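Long-range contact in N-acetylneuraminic acid outer membrane channel protein NanC (PDB 2WJR), which forms a monomeric, weakly anion-selective outer membrane channel through which the sialic acid N-acetylneuraminic acid enters the bacterium: residues D3-Y8 with E16-V21. The protein carries 1 engineered substitution. Numbering follows the deposited sequence.
Sequences DVRGGY and ETRLKV
Arg5 and Arg18, a hydrogen-bonded pair on adjacent antiparallel strands of the NanC barrel, lay their guanidinium groups flat on each other, centres 3.8 Å apart and planes 16° from parallel. The overlap is offset: Arg5 NH1 sits over the middle of the Arg18 group, whereas Arg18 CZ lies toward the rim of the Arg5 group. Both chains leave the backbone with CG anti to N and then bend at chi3, which turns the two flat ends together. The opposite face of the Arg18 guanidinium is covered by Lys20 CD, so this group is sandwiched between its neighbours.

Stacking keeps the N-H groups at the edges available. In the plane of its guanidinium, Arg18 NH2 gives Asp3 OD1 a weak hydrogen bond, 3.3 Å, within a salt bridge, the carboxylate standing almost perpendicular to it at 89°. A water accepts from Arg18 NE at 2.7 Å and donates to the same Asp3 oxygen, which Tyr183 also binds. Two further waters lie in the plane of Arg5; one accepts from Arg5 NH2 and can donate to Glu16 OE1, while Glu16 OE2 forms salt bridges with Arg9 and Arg207.

The ladder beneath is regular, with paired bonds joining Asp3 to Lys20, Arg5 to Arg18 and Gly7 to Glu16. On the other face, Val4 and Leu19 run side by side, CG2 to CD1 at 3.6 Å, an apolar pair suited to the lipid-facing side of a transmembrane hairpin.

Two like charges can thus lie face to face: Asp3 and a water engage the edge of Arg18, two waters that of Arg5, which also has a long, weak ion pair with Glu185, and these probably ease the repulsion. An arginine-rich, partly compensated cluster on the pore-facing side would be consistent with the channel's weak preference for anions.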
loop_
_atom_site.group_PDB
_atom_site.type_symbol
_atom_site.label_atom_id
_atom_site.label_comp_id
_atom_site.label_asym_id
_atom_site.label_seq_id
_atom_site.Cartn_x
_atom_site.Cartn_y
_atom_site.Cartn_z
ATOM N N ASP A 3 11.411 5.142 -6.642
ATOM C CA ASP A 3 11.528 3.904 -5.883
ATOM C C ASP A 3 11.386 2.739 -6.858
ATOM O O ASP A 3 10.489 2.737 -7.712
ATOM C CB ASP A 3 10.439 3.850 -4.807
ATOM C CG ASP A 3 10.683 2.770 -3.766
ATOM O OD1 ASP A 3 10.520 1.561 -4.062
ATOM O OD2 ASP A 3 10.995 3.135 -2.622
ATOM N N VAL A 4 12.271 1.759 -6.719
ATOM C CA VAL A 4 12.264 0.539 -7.530
ATOM C C VAL A 4 12.240 -0.628 -6.549
ATOM O O VAL A 4 13.027 -0.658 -5.615
ATOM C CB VAL A 4 13.523 0.437 -8.425
ATOM C CG1 VAL A 4 13.476 -0.837 -9.257
ATOM C CG2 VAL A 4 13.638 1.664 -9.347
ATOM N N ARG A 5 11.326 -1.567 -6.731
ATOM C CA ARG A 5 11.165 -2.634 -5.751
ATOM C C ARG A 5 10.858 -3.929 -6.448
ATOM O O ARG A 5 10.043 -3.964 -7.347
ATOM C CB ARG A 5 10.031 -2.312 -4.762
ATOM C CG ARG A 5 9.974 -3.234 -3.563
ATOM C CD ARG A 5 8.760 -2.959 -2.690
ATOM N NE ARG A 5 7.532 -3.277 -3.393
ATOM C CZ ARG A 5 6.312 -2.937 -2.998
ATOM N NH1 ARG A 5 6.128 -2.261 -1.882
ATOM N NH2 ARG A 5 5.267 -3.280 -3.729
ATOM N N GLY A 6 11.522 -4.986 -6.017
ATOM C CA GLY A 6 11.234 -6.345 -6.500
ATOM C C GLY A 6 10.731 -7.178 -5.340
ATOM O O GLY A 6 11.221 -7.037 -4.232
ATOM N N GLY A 7 9.769 -8.058 -5.599
ATOM C CA GLY A 7 9.187 -8.873 -4.542
ATOM C C GLY A 7 8.819 -10.272 -4.970
ATOM O O GLY A 7 8.467 -10.494 -6.123
ATOM N N TYR A 8 8.910 -11.201 -4.021
ATOM C CA TYR A 8 8.462 -12.583 -4.218
ATOM C C TYR A 8 7.314 -12.912 -3.270
ATOM O O TYR A 8 7.414 -12.681 -2.071
ATOM C CB TYR A 8 9.617 -13.576 -3.992
ATOM C CG TYR A 8 9.118 -15.011 -4.042
ATOM C CD1 TYR A 8 8.622 -15.543 -5.225
ATOM C CD2 TYR A 8 9.085 -15.802 -2.902
ATOM C CE1 TYR A 8 8.129 -16.847 -5.285
ATOM C CE2 TYR A 8 8.596 -17.111 -2.949
ATOM C CZ TYR A 8 8.119 -17.620 -4.147
ATOM O OH TYR A 8 7.620 -18.898 -4.214
ATOM N N GLU A 16 6.733 -9.728 -8.293
ATOM C CA GLU A 16 6.187 -8.423 -8.641
ATOM C C GLU A 16 7.257 -7.347 -8.576
ATOM O O GLU A 16 8.156 -7.392 -7.735
ATOM C CB GLU A 16 5.030 -8.061 -7.723
ATOM C CG GLU A 16 5.363 -8.095 -6.245
ATOM C CD GLU A 16 4.171 -7.691 -5.392
ATOM O OE1 GLU A 16 3.357 -6.860 -5.865
ATOM O OE2 GLU A 16 4.054 -8.189 -4.246
ATOM N N THR A 17 7.145 -6.383 -9.473
ATOM C CA THR A 17 8.038 -5.231 -9.491
ATOM C C THR A 17 7.207 -3.972 -9.424
ATOM O O THR A 17 6.145 -3.870 -10.053
ATOM C CB THR A 17 8.984 -5.211 -10.732
ATOM O OG1 THR A 17 8.242 -4.896 -11.902
ATOM C CG2 THR A 17 9.649 -6.552 -10.928
ATOM N N ARG A 18 7.667 -3.034 -8.612
ATOM C CA ARG A 18 7.043 -1.751 -8.512
ATOM C C ARG A 18 8.058 -0.694 -8.907
ATOM O O ARG A 18 9.216 -0.718 -8.486
ATOM C CB ARG A 18 6.527 -1.479 -7.093
ATOM C CG ARG A 18 5.697 -0.186 -7.007
ATOM C CD ARG A 18 5.290 0.164 -5.590
ATOM N NE ARG A 18 6.443 0.466 -4.760
ATOM C CZ ARG A 18 6.388 0.832 -3.482
ATOM N NH1 ARG A 18 5.223 0.957 -2.855
ATOM N NH2 ARG A 18 7.505 1.088 -2.824
ATOM N N LEU A 19 7.597 0.226 -9.727
ATOM C CA LEU A 19 8.356 1.412 -10.072
ATOM C C LEU A 19 7.500 2.583 -9.661
ATOM O O LEU A 19 6.361 2.700 -10.103
ATOM C CB LEU A 19 8.632 1.433 -11.568
ATOM C CG LEU A 19 9.967 0.835 -12.062
ATOM C CD1 LEU A 19 11.063 1.877 -11.866
ATOM C CD2 LEU A 19 10.360 -0.483 -11.402
ATOM N N LYS A 20 8.040 3.450 -8.813
ATOM C CA LYS A 20 7.221 4.473 -8.183
ATOM C C LYS A 20 7.933 5.814 -8.154
ATOM O O LYS A 20 9.087 5.886 -7.787
ATOM C CB LYS A 20 6.899 4.039 -6.762
ATOM C CG LYS A 20 5.984 4.974 -6.005
ATOM C CD LYS A 20 5.630 4.381 -4.665
ATOM C CE LYS A 20 4.662 5.248 -3.901
ATOM N NZ LYS A 20 4.617 4.841 -2.470
ATOM N N VAL A 21 7.225 6.865 -8.536
ATOM C CA VAL A 21 7.774 8.212 -8.475
ATOM C C VAL A 21 6.855 9.048 -7.620
ATOM O O VAL A 21 5.647 9.130 -7.876
ATOM C CB VAL A 21 7.954 8.843 -9.875
ATOM C CG1 VAL A 21 9.066 8.132 -10.625
ATOM C CG2 VAL A 21 6.670 8.755 -10.686
HETATM O O HOH W 1 8.949 0.773 -5.811
HETATM O O HOH W 2 4.653 -4.449 -6.577
HETATM O O HOH W 3 7.457 -5.027 -5.754
#